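Side-chain contacts in esterase D (Lactobacillus rhamnosus, PDB 3DKR), which probably hydrolyses carboxylic esters, using a serine-histidine-aspartate triad carried on an alpha/beta-hydrolase fold: residues A[60-64]-A[65-69]; A[76-79]-A[80-84]; A[107-110]-A[111-115]; A[189-192]-A[193-197]. All coordinates share one frame; numbering follows the deposited sequence. Where two conformers were deposited one is given.

How the contacts relate
Contact 3, at the end of helix 101-113, is the most buried of the four; the others are partly buried. Contact 1 lies farthest from the chain's centre, about 17 Å centre to centre, where a loop enters helix 66-71, and its chemistry is that of a polar helix cap. Contact 2, on helix 74-89, touches both contact 1 and contact 3, His-60 meeting Trp-77 and Thr-113 meeting Trp-78. Contacts 2 and 3 are packing between residues three and four apart along helices, with serine or threonine hydroxyls bonded back to the backbone. Contact 4, at the end of strand 187-192, holds the predicted triad aspartate and is almost wholly polar.

Contact 1: residues A[60-64]-A[65-69]; sequences HGTVE and PLDIL
Two first torsions bring Thr-62 and Asp-67 together: Thr-62 OG1 sits between its backbone N and carbonyl carbon (chi1 80°), and Asp-67 CG lies anti to its own carbonyl carbon (chi1 -73°). The place is an ST turn at Thr-62 leading into the capped start of helix 66-71. Thr-62 OG1 donates to Asp-67 OD2 over 2.7 Å, meeting the carboxylate on its anti side and somewhat out of its plane. Thr-62 OG1 also accepts from Glu-64 N at 3.1 Å, which closes the turn, so the hydroxyl both gives and receives. A valine in place of Thr-62 would keep the bulk, but is likely to leave Asp-67 OD2 and Glu-64 N without this mate and the carboxylate freer to turn. Glu-64, bent at chi2, folds its carboxylate back over the helix start; its OE2 accepts from Leu-66 N at 3.0 Å through the anti lone pair, a capping bond with an N-H...O angle of 161°. Its backbone answers too, Glu-64 O taking Asp-67 N at 2.8 Å. Like charges gather here: Glu-64 OE2 lies 5.5 Å from Asp-67 OD1 and close to Glu-154 OE2, and the helix start would probably ease them. Beside these polar groups the imidazole of His-60 packs on Ile-68. The His-60 ring is fixed by bonds from NE2 to Thr-32 N and from ND1 to Ser-58 O, and one face receives Ile-68 in a CH-pi contact. Ile-68 CG1 stands 4.1 Å from the His-60 ring centroid, almost on the ring normal, while Ile-68 CG2 reaches His-60 CE1 at 3.8 Å.

Contact 2: residues A[76-79]-A[80-84]; sequences IWWA and ESSAA
Glu-80 runs back along helix 74-89 beside Ile-76, one turn earlier, the two side chains pointing the same way. From the start, Glu-80 CB lies 3.6 Å from Ile-76 O, and CG comes to 3.3 Å from that same Ile-76 O. Beyond CG the chain is extended (chi2 170°), which carries CD along the methyl side of Ile-76, 3.7 Å from Ile-76 CG2. At the tip the oxygens part: OE2 takes a hydrogen bond with Ser-58 OG, and OE1 lies in the plane of the Trp-77 indole at its edge, 3.4 Å from CD1. The indole and carboxylate planes are 30° apart. Trp-77 NE1 is bonded to Ser-58 O, so the loop carrying Ser-58 is tied to both side chains. The two residues after Glu-80 are serines. In one of two conformers, and so less surely, Ser-82 OG stands over the centre of one face of the Trp-78 indole and donates to Trp-78 O. Ser-81 OG likewise donates to Trp-77 O at 2.8 Å, and Ser-81 N bonds that same Trp-77 O at 2.9 Å from the opposite face of the carbonyl plane.

Contact 3: residues A[107-110]-A[111-115]; sequences AMKA and LETLP
The flat carboxylate of Glu-112 has the preceding helical turn over one side of its plane: Lys-109 CA and Met-108 O both lie there, with Glu-112 OE1 3.6 Å from Lys-109 CA. Slightly off the plane, on the side away from Lys-109 CA, Glu-112 OE1 accepts from a water at 2.7 Å, and that water accepts in turn from Lys-109 NZ at 2.9 Å. The two charges therefore meet through a bridge rather than directly, Lys-109 NZ standing 5.1 Å from Glu-112 OE1. Lys-109 runs straight through chi3 and bends only at chi4 (77°); along the way it lies over Trp-78 of helix 74-89, in a cation-pi contact. Val-176, Leu-180 and Val-183 pack against Glu-112, with Asp-179 also touching it; the water-linked lysine probably helps to balance the negative charge. All this takes place at the C-terminal end of helix 101-113, the crossover helix of the beta-alpha-beta unit from strand 94-99 to strand 119-122, a helix whose first residue is the predicted nucleophile Ser-101. On the sheet side, Met-108, curled at chi2 and chi3, brings CE to 4.0 Å from Leu-111 CD1, and both side chains touch Thr-187 of strand 187-192. On the side of helix 74-89, Leu-114 CD1 lies 3.9 Å from Ala-110 CB and also packs on Ser-82. Leu-114 is where the chain leaves helical geometry, and Ala-110 O there accepts both Leu-114 N and Thr-113 N. Thr-113 OG1 donates to Lys-109 O at 2.8 Å, from a position 40° out of that carbonyl's plane.

Contact 4: residues A[189-192]-A[193-197]; sequences IGQA and GQDEL
Gln-191 lies across Asp-195 at about a right angle, its amide nitrogen set against the aspartate's CB and OD2. The place is the end of strand 187-192 and the loop after it, where alpha/beta hydrolases commonly carry the triad acid; here Asp-195 is the predicted charge-relay residue and heads an Asx turn. The bend of Gln-191 at chi2 (58°) swings its amide back over the strand end. Each hydrogen of Gln-191 NE2 is used: one goes to Asp-195 OD2 at 3.0 Å, on its anti side and 24° out of the carboxylate plane, the other to Ala-192 O, likewise at 3.0 Å. This second bond is nearly straight (171°), on a carbonyl lone pair. Gln-191 OE1 bonds to Ser-125 OG, which helps to fix the amide's rotation. A leucine in place of Gln-191 would probably leave Asp-195 OD2 short of a donor, Ala-192 O without its amide partner and Ser-125 OG without its acceptor, loosening the tie between strand and loop. OD2 also holds His-226 ND1, the bond expected of the charge relay, so Gln-191 probably helps, as second shell, to position the acid. Ala-192 O takes a further hydrogen from a water at 2.8 Å, and that water accepts weakly from Asp-195 N. Asp-195 OD1 is gripped by backbone: it accepts from Val-198 N and, closing the Asx turn, from Leu-197 N at 2.8 Å.

Contact 1: residues A[60-64]-A[65-69]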
# COMPACT_ATOMS: atom_id res chain seq x y z
N HIS A 60 -3.82 11.37 6.69
CA HIS A 60 -4.56 10.20 7.14
C HIS A 60 -4.52 10.09 8.66
O HIS A 60 -3.71 10.73 9.34
CB HIS A 60 -3.97 8.92 6.51
CG HIS A 60 -4.24 8.79 5.04
ND1 HIS A 60 -3.64 9.60 4.09
CD2 HIS A 60 -5.04 7.94 4.36
CE1 HIS A 60 -4.08 9.25 2.89
NE2 HIS A 60 -4.92 8.24 3.02
N GLY A 61 -5.38 9.24 9.20
CA GLY A 61 -5.33 8.95 10.64
C GLY A 61 -5.81 10.09 11.54
O GLY A 61 -5.47 10.15 12.73
N THR A 62 -6.62 11.00 11.00
CA THR A 62 -7.21 12.05 11.84
C THR A 62 -8.72 11.94 11.87
O THR A 62 -9.34 11.20 11.11
CB THR A 62 -6.84 13.46 11.37
OG1 THR A 62 -7.69 13.85 10.27
CG2 THR A 62 -5.37 13.58 11.01
N VAL A 63 -9.32 12.76 12.73
CA VAL A 63 -10.76 12.80 12.90
C VAL A 63 -11.46 13.51 11.73
O VAL A 63 -12.68 13.41 11.57
CB VAL A 63 -11.11 13.49 14.26
CG1 VAL A 63 -10.86 15.00 14.19
CG2 VAL A 63 -12.53 13.19 14.66
N GLU A 64 -10.68 14.19 10.88
CA GLU A 64 -11.23 15.03 9.83
C GLU A 64 -10.89 14.43 8.44
O GLU A 64 -9.77 14.61 7.95
CB GLU A 64 -10.63 16.44 9.95
CG GLU A 64 -11.04 17.41 8.86
CD GLU A 64 -12.52 17.43 8.65
OE1 GLU A 64 -13.23 18.03 9.49
OE2 GLU A 64 -12.99 16.83 7.67
N PRO A 65 -11.86 13.74 7.81
CA PRO A 65 -11.60 13.15 6.48
C PRO A 65 -11.07 14.11 5.42
O PRO A 65 -10.33 13.70 4.53
CB PRO A 65 -12.95 12.58 6.07
CG PRO A 65 -13.65 12.31 7.37
CD PRO A 65 -13.23 13.42 8.27
N LEU A 66 -11.43 15.39 5.51
CA LEU A 66 -10.91 16.39 4.58
C LEU A 66 -9.40 16.56 4.67
O LEU A 66 -8.78 17.01 3.70
CB LEU A 66 -11.61 17.74 4.79
CG LEU A 66 -13.07 17.74 4.38
CD1 LEU A 66 -13.77 19.03 4.81
CD2 LEU A 66 -13.23 17.52 2.87
N ASP A 67 -8.80 16.21 5.81
CA ASP A 67 -7.34 16.28 5.95
C ASP A 67 -6.61 15.44 4.91
O ASP A 67 -5.51 15.81 4.47
CB ASP A 67 -6.90 15.81 7.33
CG ASP A 67 -7.23 16.81 8.43
OD1 ASP A 67 -7.59 17.98 8.13
OD2 ASP A 67 -7.09 16.41 9.61
N ILE A 68 -7.23 14.33 4.51
CA ILE A 68 -6.64 13.47 3.46
C ILE A 68 -6.50 14.27 2.19
O ILE A 68 -5.48 14.21 1.49
CB ILE A 68 -7.51 12.21 3.19
CG1 ILE A 68 -7.52 11.30 4.43
CG2 ILE A 68 -7.01 11.47 1.95
CD1 ILE A 68 -8.63 10.27 4.45
N LEU A 69 -7.54 15.05 1.91
CA LEU A 69 -7.65 15.79 0.66
C LEU A 69 -6.88 17.10 0.67
O LEU A 69 -6.47 17.57 -0.38
CB LEU A 69 -9.12 16.10 0.38
CG LEU A 69 -10.02 14.88 0.19
CD1 LEU A 69 -11.50 15.24 0.25
CD2 LEU A 69 -9.72 14.20 -1.15

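Contact 2: residues A[76-79]-A[80-84]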
# COMPACT_ATOMS: atom_id res chain seq x y z
N ILE A 76 3.95 14.24 -1.36
CA ILE A 76 4.24 14.09 0.09
C ILE A 76 4.36 12.61 0.46
O ILE A 76 5.30 12.19 1.15
CB ILE A 76 3.17 14.79 0.96
CG1 ILE A 76 3.23 16.30 0.75
CG2 ILE A 76 3.34 14.43 2.43
CD1 ILE A 76 2.07 17.08 1.36
N TRP A 77 3.40 11.82 -0.01
CA TRP A 77 3.35 10.40 0.34
C TRP A 77 4.54 9.66 -0.26
O TRP A 77 5.06 8.71 0.35
CB TRP A 77 2.04 9.76 -0.12
CG TRP A 77 0.84 10.45 0.47
CD1 TRP A 77 0.77 11.05 1.69
CD2 TRP A 77 -0.45 10.57 -0.12
NE1 TRP A 77 -0.50 11.56 1.90
CE2 TRP A 77 -1.26 11.29 0.79
CE3 TRP A 77 -1.00 10.17 -1.35
CZ2 TRP A 77 -2.60 11.60 0.51
CZ3 TRP A 77 -2.34 10.49 -1.61
CH2 TRP A 77 -3.11 11.19 -0.69
N TRP A 78 4.99 10.09 -1.43
CA TRP A 78 6.20 9.51 -2.01
C TRP A 78 7.43 9.85 -1.16
O TRP A 78 8.25 8.98 -0.86
CB TRP A 78 6.37 9.97 -3.46
CG TRP A 78 7.69 9.62 -4.11
CD1 TRP A 78 8.51 10.46 -4.79
CD2 TRP A 78 8.32 8.32 -4.16
NE1 TRP A 78 9.61 9.80 -5.26
CE2 TRP A 78 9.53 8.48 -4.89
CE3 TRP A 78 8.00 7.06 -3.67
CZ2 TRP A 78 10.40 7.42 -5.13
CZ3 TRP A 78 8.88 5.99 -3.92
CH2 TRP A 78 10.07 6.19 -4.64
N ALA A 79 7.57 11.10 -0.75
CA ALA A 79 8.68 11.46 0.15
C ALA A 79 8.63 10.62 1.45
O ALA A 79 9.65 10.19 1.98
CB ALA A 79 8.63 12.95 0.50
N GLU A 80 7.43 10.41 1.97
CA GLU A 80 7.26 9.66 3.22
C GLU A 80 7.65 8.19 3.02
O GLU A 80 8.29 7.58 3.88
CB GLU A 80 5.83 9.81 3.76
CG GLU A 80 5.60 11.24 4.27
CD GLU A 80 4.15 11.60 4.62
OE1 GLU A 80 3.19 10.97 4.13
OE2 GLU A 80 3.98 12.55 5.44
N SER A 81 7.27 7.63 1.88
CA SER A 81 7.60 6.24 1.56
C SER A 81 9.10 6.07 1.39
O SER A 81 9.69 5.10 1.88
CB SER A 81 6.91 5.81 0.26
OG SER A 81 5.50 5.91 0.33
N SER A 82 9.72 7.02 0.70
CA SER A 82 11.17 7.00 0.48
C SER A 82 11.93 7.10 1.80
O SER A 82 12.95 6.42 2.02
CB SER A 82 11.55 8.17 -0.43
OG SER A 82 10.91 8.09 -1.70
N ALA A 83 11.46 7.98 2.68
CA ALA A 83 12.06 8.12 4.01
C ALA A 83 11.94 6.83 4.82
O ALA A 83 12.85 6.45 5.57
CB ALA A 83 11.41 9.29 4.77
N ALA A 84 10.80 6.16 4.68
CA ALA A 84 10.56 4.94 5.41
C ALA A 84 11.52 3.85 4.93
O ALA A 84 12.06 3.09 5.73
CB ALA A 84 9.12 4.48 5.23

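Contact 3: residues A[107-110]-A[111-115]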
# COMPACT_ATOMS: atom_id res chain seq x y z
N ALA A 107 5.58 1.54 -3.38
CA ALA A 107 6.44 0.35 -3.30
C ALA A 107 7.09 0.06 -4.64
O ALA A 107 8.29 -0.22 -4.72
CB ALA A 107 5.67 -0.88 -2.84
N MET A 108 6.31 0.15 -5.71
CA MET A 108 6.84 -0.11 -7.04
C MET A 108 7.81 0.99 -7.44
O MET A 108 8.85 0.70 -8.03
CB MET A 108 5.72 -0.29 -8.06
CG MET A 108 4.85 -1.53 -7.82
SD MET A 108 5.76 -3.10 -7.58
CE MET A 108 6.85 -3.08 -9.01
N LYS A 109 7.50 2.25 -7.13
CA LYS A 109 8.42 3.34 -7.49
C LYS A 109 9.73 3.20 -6.70
O LYS A 109 10.81 3.52 -7.22
CB LYS A 109 7.80 4.71 -7.28
CG LYS A 109 8.54 5.83 -7.99
CD LYS A 109 7.88 7.17 -7.77
CE LYS A 109 8.60 8.29 -8.53
NZ LYS A 109 8.30 8.28 -9.99
N ALA A 110 9.64 2.69 -5.47
CA ALA A 110 10.83 2.37 -4.68
C ALA A 110 11.70 1.32 -5.36
O ALA A 110 12.91 1.51 -5.51
CB ALA A 110 10.41 1.91 -3.28
N LEU A 111 11.08 0.23 -5.81
CA LEU A 111 11.84 -0.81 -6.53
C LEU A 111 12.52 -0.23 -7.78
O LEU A 111 13.67 -0.58 -8.11
CB LEU A 111 10.96 -2.01 -6.89
CG LEU A 111 10.42 -2.80 -5.70
CD1 LEU A 111 9.50 -3.92 -6.17
CD2 LEU A 111 11.54 -3.36 -4.85
N GLU A 112 11.81 0.65 -8.47
CA GLU A 112 12.32 1.26 -9.70
C GLU A 112 13.48 2.23 -9.48
O GLU A 112 14.37 2.35 -10.33
CB GLU A 112 11.20 2.05 -10.39
CG GLU A 112 10.05 1.23 -10.94
CD GLU A 112 8.81 2.07 -11.35
OE1 GLU A 112 8.77 3.29 -11.07
OE2 GLU A 112 7.90 1.46 -11.98
N THR A 113 13.43 3.01 -8.39
CA THR A 113 14.28 4.21 -8.29
C THR A 113 15.15 4.37 -7.04
O THR A 113 16.03 5.25 -7.02
CB THR A 113 13.43 5.50 -8.43
OG1 THR A 113 12.62 5.68 -7.26
CG2 THR A 113 12.55 5.46 -9.67
N LEU A 114 14.88 3.59 -5.99
CA LEU A 114 15.62 3.75 -4.72
C LEU A 114 16.61 2.62 -4.55
O LEU A 114 16.36 1.49 -4.99
CB LEU A 114 14.65 3.78 -3.54
CG LEU A 114 13.68 4.96 -3.50
CD1 LEU A 114 12.72 4.87 -2.31
CD2 LEU A 114 14.41 6.30 -3.49
N PRO A 115 17.74 2.91 -3.89
CA PRO A 115 18.76 1.88 -3.73
C PRO A 115 18.55 0.95 -2.54
O PRO A 115 17.83 1.29 -1.60
CB PRO A 115 20.03 2.70 -3.49
CG PRO A 115 19.56 3.88 -2.77
CD PRO A 115 18.18 4.19 -3.31
O HOH W 1 9.00 5.97 -11.55

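Contact 4: residues A[189-192]-A[193-197]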
# COMPACT_ATOMS: atom_id res chain seq x y z
N ILE A 189 3.00 -9.92 -6.24
CA ILE A 189 1.70 -9.34 -6.59
C ILE A 189 0.58 -10.14 -5.98
O ILE A 189 0.42 -11.33 -6.28
CB ILE A 189 1.48 -9.27 -8.12
CG1 ILE A 189 2.59 -8.45 -8.78
CG2 ILE A 189 0.09 -8.67 -8.40
CD1 ILE A 189 2.54 -8.40 -10.33
N GLY A 190 -0.19 -9.51 -5.09
CA GLY A 190 -1.39 -10.10 -4.55
C GLY A 190 -2.59 -9.24 -4.90
O GLY A 190 -2.51 -8.01 -4.87
N GLN A 191 -3.71 -9.89 -5.23
CA GLN A 191 -4.90 -9.17 -5.66
C GLN A 191 -6.17 -9.91 -5.22
O GLN A 191 -6.31 -11.10 -5.48
CB GLN A 191 -4.90 -9.05 -7.18
CG GLN A 191 -6.13 -8.40 -7.77
CD GLN A 191 -6.38 -7.03 -7.24
OE1 GLN A 191 -5.54 -6.13 -7.39
NE2 GLN A 191 -7.56 -6.83 -6.64
N ALA A 192 -7.07 -9.18 -4.58
CA ALA A 192 -8.39 -9.68 -4.20
C ALA A 192 -9.22 -10.03 -5.44
O ALA A 192 -9.25 -9.26 -6.39
CB ALA A 192 -9.12 -8.64 -3.35
N GLY A 193 -9.90 -11.18 -5.40
CA GLY A 193 -10.74 -11.65 -6.51
C GLY A 193 -12.16 -11.09 -6.55
O GLY A 193 -12.88 -11.30 -7.54
N GLN A 194 -12.58 -10.38 -5.49
CA GLN A 194 -13.87 -9.70 -5.45
C GLN A 194 -13.64 -8.25 -5.02
O GLN A 194 -14.33 -7.69 -4.17
CB GLN A 194 -14.83 -10.43 -4.51
CG GLN A 194 -15.14 -11.86 -4.94
CD GLN A 194 -16.03 -11.93 -6.19
OE1 GLN A 194 -16.61 -10.93 -6.63
NE2 GLN A 194 -16.14 -13.14 -6.77
N ASP A 195 -12.68 -7.63 -5.68
CA ASP A 195 -12.25 -6.30 -5.29
C ASP A 195 -13.24 -5.23 -5.73
O ASP A 195 -13.43 -4.98 -6.93
CB ASP A 195 -10.87 -5.98 -5.88
CG ASP A 195 -10.19 -4.81 -5.17
OD1 ASP A 195 -10.86 -3.78 -4.92
OD2 ASP A 195 -8.98 -4.92 -4.86
N GLU A 196 -13.84 -4.58 -4.73
CA GLU A 196 -14.84 -3.55 -4.94
C GLU A 196 -14.30 -2.14 -5.17
O GLU A 196 -15.07 -1.22 -5.46
CB GLU A 196 -15.79 -3.50 -3.73
CG GLU A 196 -15.23 -2.84 -2.46
CD GLU A 196 -14.29 -3.70 -1.62
OE1 GLU A 196 -13.76 -4.74 -2.11
OE2 GLU A 196 -14.08 -3.32 -0.44
N LEU A 197 -12.98 -1.96 -5.03
CA LEU A 197 -12.38 -0.63 -5.12
C LEU A 197 -11.50 -0.42 -6.34
O LEU A 197 -11.43 0.67 -6.85
CB LEU A 197 -11.58 -0.32 -3.85
CG LEU A 197 -12.33 -0.25 -2.53
CD1 LEU A 197 -11.37 0.16 -1.45
CD2 LEU A 197 -13.49 0.74 -2.63
O HOH W 2 -11.09 -8.62 -8.43